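Local coordinates for 4-oxalocrotonate tautomerase (Thermus thermophilus, PDB 3ABF), which belongs to the tautomerase enzymes of the MIF clan and assembles as six copies of a short beta-alpha-beta chain, at residues Val56-Ser59 with Asp60-Gly63; Tyr44-Arg48 with Asp49-Ala53. All coordinates share one frame; numbering follows the deposited sequence.

Interaction 1. Residues Val56-Ser59 with Asp60-Gly63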
loop_
_atom_site.group_PDB
_atom_site.type_symbol
_atom_site.label_atom_id
_atom_site.label_comp_id
_atom_site.label_asym_id
_atom_site.label_seq_id
_atom_site.Cartn_x
_atom_site.Cartn_y
_atom_site.Cartn_z
ATOM N N VAL A 56 -1.893 -18.899 10.207
ATOM C CA VAL A 56 -0.586 -19.344 10.669
ATOM C C VAL A 56 0.520 -18.518 10.033
ATOM O O VAL A 56 0.578 -18.417 8.817
ATOM C CB VAL A 56 -0.335 -20.831 10.271
ATOM C CG1 VAL A 56 1.072 -21.258 10.700
ATOM C CG2 VAL A 56 -1.393 -21.728 10.901
ATOM N N LEU A 57 1.385 -17.932 10.861
ATOM C CA LEU A 57 2.534 -17.171 10.357
ATOM C C LEU A 57 3.545 -18.171 9.785
ATOM O O LEU A 57 3.711 -19.270 10.329
ATOM C CB LEU A 57 3.209 -16.417 11.501
ATOM C CG LEU A 57 2.528 -15.184 12.075
ATOM C CD1 LEU A 57 3.227 -14.804 13.368
ATOM C CD2 LEU A 57 2.596 -14.043 11.062
ATOM N N PHE A 58 4.222 -17.796 8.702
ATOM C CA PHE A 58 5.216 -18.671 8.092
ATOM C C PHE A 58 6.321 -19.007 9.105
ATOM O O PHE A 58 6.918 -20.079 9.052
ATOM C CB PHE A 58 5.828 -18.001 6.854
ATOM C CG PHE A 58 4.929 -18.014 5.642
ATOM C CD1 PHE A 58 4.614 -19.211 5.002
ATOM C CD2 PHE A 58 4.393 -16.827 5.145
ATOM C CE1 PHE A 58 3.773 -19.231 3.882
ATOM C CE2 PHE A 58 3.549 -16.829 4.022
ATOM C CZ PHE A 58 3.239 -18.036 3.390
ATOM N N SER A 59 6.586 -18.097 10.033
ATOM C CA SER A 59 7.616 -18.349 11.037
ATOM C C SER A 59 7.223 -19.498 11.971
ATOM O O SER A 59 8.055 -20.347 12.285
ATOM C CB SER A 59 7.895 -17.080 11.849
ATOM O OG SER A 59 6.705 -16.562 12.413
ATOM N N ASP A 60 5.963 -19.534 12.405
ATOM C CA ASP A 60 5.493 -20.596 13.294
ATOM C C ASP A 60 5.325 -21.904 12.535
ATOM O O ASP A 60 5.500 -22.988 13.100
ATOM C CB ASP A 60 4.167 -20.217 13.954
ATOM C CG ASP A 60 4.336 -19.152 15.002
ATOM O OD1 ASP A 60 5.375 -19.176 15.698
ATOM O OD2 ASP A 60 3.439 -18.300 15.141
ATOM N N LYS A 61 4.993 -21.796 11.255
ATOM C CA LYS A 61 4.822 -22.973 10.410
ATOM C C LYS A 61 6.152 -23.707 10.272
ATOM O O LYS A 61 6.196 -24.941 10.246
ATOM C CB LYS A 61 4.314 -22.557 9.027
ATOM C CG LYS A 61 4.129 -23.699 8.041
ATOM C CD LYS A 61 3.445 -23.222 6.764
ATOM C CE LYS A 61 2.014 -22.767 7.039
ATOM N NZ LYS A 61 1.292 -22.313 5.808
ATOM N N GLU A 62 7.238 -22.946 10.200
ATOM C CA GLU A 62 8.564 -23.533 10.052
ATOM C C GLU A 62 9.122 -24.007 11.382
ATOM O O GLU A 62 10.157 -24.674 11.425
ATOM C CB GLU A 62 9.523 -22.524 9.414
ATOM C CG GLU A 62 9.033 -21.980 8.083
ATOM C CD GLU A 62 8.487 -23.071 7.182
ATOM O OE1 GLU A 62 9.214 -24.056 6.938
ATOM O OE2 GLU A 62 7.331 -22.944 6.720
ATOM N N GLY A 63 8.436 -23.657 12.468
ATOM C CA GLY A 63 8.871 -24.077 13.789
ATOM C C GLY A 63 9.711 -23.072 14.553
ATOM O O GLY A 63 10.072 -22.017 14.035
HETATM O O HOH W 1 1.308 -18.744 13.618
HETATM O O HOH W 2 6.241 -16.680 15.080
#
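Leu57 O receives the amide of Lys61 at the N-terminal end of the short C-terminal helix 58-61 of this tautomerase-family chain, with Leu57 as N-cap residue. This backbone bond measures 3.0 Å from Lys61 N to Leu57 O, and the C=O...N angle of 161° makes it nearly collinear with the carbonyl. The following i to i+4 bond, Glu62 N to Phe58 O at 3.1 Å, is bent more, its donor 32° off the carbonyl plane. Gly63 then leaves helical conformation with positive phi.

Water carries the polar side-chain contacts. Water 1 accepts from Leu57 N and donates to Asp60 OD2 at 2.7 Å, linking the N-cap amide to a carboxylate one turn ahead. Water 2 joins Ser59 OG to Asp60 OD1, again 2.7 Å from that oxygen. OD1 also forms a salt bridge with Arg18 of the second subunit, and OD2 is held by water 1, a setting that would probably favour the charged form.

Apolar packing is modest. Val56 CG1 stands anti to its own amide nitrogen (chi1 177°), where it meets Lys61 CB at 3.9 Å, the two side chains crossing at about a right angle. Glu62 CG, anti to its own carbonyl carbon, lies beside the carbonyl of Phe58, and the unusually short 3.0 Å from Glu62 CG to Phe58 O suggests local strain.

Interaction 2. Residues Tyr44-Arg48 with Asp49-Ala53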
loop_
_atom_site.group_PDB
_atom_site.type_symbol
_atom_site.label_atom_id
_atom_site.label_comp_id
_atom_site.label_asym_id
_atom_site.label_seq_id
_atom_site.Cartn_x
_atom_site.Cartn_y
_atom_site.Cartn_z
ATOM N N TYR A 44 8.841 -5.698 -2.426
ATOM C CA TYR A 44 8.436 -5.561 -1.033
ATOM C C TYR A 44 8.647 -6.945 -0.432
ATOM O O TYR A 44 7.787 -7.802 -0.535
ATOM C CB TYR A 44 6.962 -5.183 -0.953
ATOM C CG TYR A 44 6.399 -5.179 0.451
ATOM C CD1 TYR A 44 5.043 -5.429 0.673
ATOM C CD2 TYR A 44 7.216 -4.962 1.557
ATOM C CE1 TYR A 44 4.519 -5.470 1.955
ATOM C CE2 TYR A 44 6.692 -5.007 2.860
ATOM C CZ TYR A 44 5.346 -5.262 3.044
ATOM O OH TYR A 44 4.809 -5.324 4.314
ATOM N N GLU A 45 9.809 -7.152 0.181
ATOM C CA GLU A 45 10.146 -8.438 0.766
ATOM C C GLU A 45 9.684 -8.493 2.212
ATOM O O GLU A 45 10.063 -7.649 3.044
ATOM C CB GLU A 45 11.662 -8.662 0.681
ATOM C CG GLU A 45 12.188 -8.743 -0.748
ATOM C CD GLU A 45 13.698 -8.894 -0.806
ATOM O OE1 GLU A 45 14.417 -7.870 -0.767
ATOM O OE2 GLU A 45 14.167 -10.046 -0.868
ATOM N N VAL A 46 8.870 -9.490 2.518
ATOM C CA VAL A 46 8.348 -9.614 3.867
ATOM C C VAL A 46 8.999 -10.776 4.593
ATOM O O VAL A 46 9.356 -11.789 3.991
ATOM C CB VAL A 46 6.818 -9.774 3.858
ATOM C CG1 VAL A 46 6.199 -8.661 3.018
ATOM C CG2 VAL A 46 6.431 -11.118 3.310
ATOM N N ARG A 47 9.173 -10.610 5.894
ATOM C CA ARG A 47 9.796 -11.646 6.685
ATOM C C ARG A 47 8.780 -12.712 7.036
ATOM O O ARG A 47 7.583 -12.475 6.994
ATOM C CB ARG A 47 10.440 -11.030 7.930
ATOM C CG ARG A 47 11.517 -9.998 7.546
ATOM C CD ARG A 47 12.537 -9.820 8.648
ATOM N NE ARG A 47 11.978 -9.118 9.800
ATOM C CZ ARG A 47 11.813 -7.800 9.860
ATOM N NH1 ARG A 47 11.296 -7.248 10.951
ATOM N NH2 ARG A 47 12.170 -7.037 8.828
ATOM N N ARG A 48 9.258 -13.900 7.377
ATOM C CA ARG A 48 8.350 -14.990 7.700
ATOM C C ARG A 48 7.451 -14.743 8.900
ATOM O O ARG A 48 6.372 -15.322 8.981
ATOM C CB ARG A 48 9.143 -16.286 7.875
ATOM C CG ARG A 48 9.625 -16.860 6.544
ATOM C CD ARG A 48 10.398 -18.150 6.761
ATOM N NE ARG A 48 10.592 -18.900 5.523
ATOM C CZ ARG A 48 11.181 -18.411 4.440
ATOM N NH1 ARG A 48 11.318 -19.163 3.356
ATOM N NH2 ARG A 48 11.627 -17.170 4.434
ATOM N N ASP A 49 7.876 -13.905 9.844
ATOM C CA ASP A 49 7.022 -13.630 10.997
ATOM C C ASP A 49 6.108 -12.419 10.734
ATOM O O ASP A 49 5.547 -11.854 11.665
ATOM C CB ASP A 49 7.863 -13.424 12.270
ATOM C CG ASP A 49 8.745 -12.185 12.210
ATOM O OD1 ASP A 49 9.169 -11.790 11.103
ATOM O OD2 ASP A 49 9.037 -11.617 13.290
ATOM N N GLN A 50 5.952 -12.042 9.460
ATOM C CA GLN A 50 5.082 -10.921 9.076
ATOM C C GLN A 50 4.045 -11.327 8.027
ATOM O O GLN A 50 3.304 -10.480 7.522
ATOM C CB GLN A 50 5.904 -9.789 8.470
ATOM C CG GLN A 50 7.011 -9.262 9.345
ATOM C CD GLN A 50 7.780 -8.158 8.671
ATOM O OE1 GLN A 50 8.144 -8.270 7.500
ATOM N NE2 GLN A 50 8.057 -7.086 9.413
ATOM N N TRP A 51 3.997 -12.604 7.688
ATOM C CA TRP A 51 3.058 -13.062 6.661
ATOM C C TRP A 51 2.354 -14.311 7.134
ATOM O O TRP A 51 2.986 -15.254 7.609
ATOM C CB TRP A 51 3.805 -13.357 5.350
ATOM C CG TRP A 51 2.965 -13.005 4.110
ATOM C CD1 TRP A 51 1.685 -12.503 4.098
ATOM C CD2 TRP A 51 3.359 -13.112 2.735
ATOM N NE1 TRP A 51 1.265 -12.293 2.805
ATOM C CE2 TRP A 51 2.270 -12.658 1.949
ATOM C CE3 TRP A 51 4.519 -13.549 2.090
ATOM C CZ2 TRP A 51 2.314 -12.628 0.553
ATOM C CZ3 TRP A 51 4.561 -13.518 0.693
ATOM C CH2 TRP A 51 3.466 -13.062 -0.054
ATOM N N ALA A 52 1.040 -14.335 6.984
ATOM C CA ALA A 52 0.276 -15.483 7.434
ATOM C C ALA A 52 -0.815 -15.872 6.444
ATOM O O ALA A 52 -1.359 -15.027 5.726
ATOM C CB ALA A 52 -0.336 -15.178 8.775
ATOM N N ALA A 53 -1.128 -17.159 6.426
ATOM C CA ALA A 53 -2.162 -17.713 5.556
ATOM C C ALA A 53 -2.860 -18.756 6.401
ATOM O O ALA A 53 -2.204 -19.548 7.082
ATOM C CB ALA A 53 -1.544 -18.372 4.334
HETATM O O HOH W 3 6.212 -6.087 6.289
HETATM O O HOH W 4 9.982 -6.746 5.615
HETATM O O HOH W 5 11.683 -10.741 11.574
#
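Arg47 O accepts the amide of Gln50 at 3.0 Å, closing a type I beta turn whose central residues, Arg48 and Asp49, have phi/psi near the classical values; it redirects the chain from strand 39-46, part of the beta-alpha-beta core, into strand 51-53. The turn is closed a second time by the Gln50 side chain, extended beyond CG, whose OE1 takes the Arg47 N-H at 3.0 Å in a nearly straight bond (169° at the hydrogen). Water 4 donates to the same OE1 and to Glu45 O, so that the amide oxygen ties the turn to the end of the strand. At the other end of the amide, NE2 lies 3.5 Å above one face of the Arg47 guanidinium, displaced toward its rim, with the two planes 31° apart. That nitrogen is hydrogen-bonded to Glu45 OE1 of the second subunit, which helps fix the rotation of the amide.

Val46 packs against the indole of Trp51, which also has Arg40 of the second subunit as a cation-pi partner. With Val46 CG1 anti to the carbonyl carbon (chi1 -52°), the CG2 branch falls between that carbon and the backbone N and meets the indole obliquely, 3.3 Å from Trp51 CE3.

In the fold
Interaction 2 closes before interaction 1 opens along the chain, and their centres lie about 10 Å apart on the same side of the chain's centre. Strands 51-53 and 56-57 are antiparallel neighbours that bring the two together, with Phe58 N probably bonded to Trp51 O. A second probable bond, Ser59 N to Arg48 O at 3.0 Å, sets the first turn of helix 58-61 against the 47-50 turn, where Ser59 OG packs on Asp49 CA. Both contacts also touch the second subunit, whose strand pairs with residues 51-53. The C-terminal hairpin and helix thus extend from the beta-alpha-beta core as one hydrogen-bonded unit that takes part in hexamer assembly.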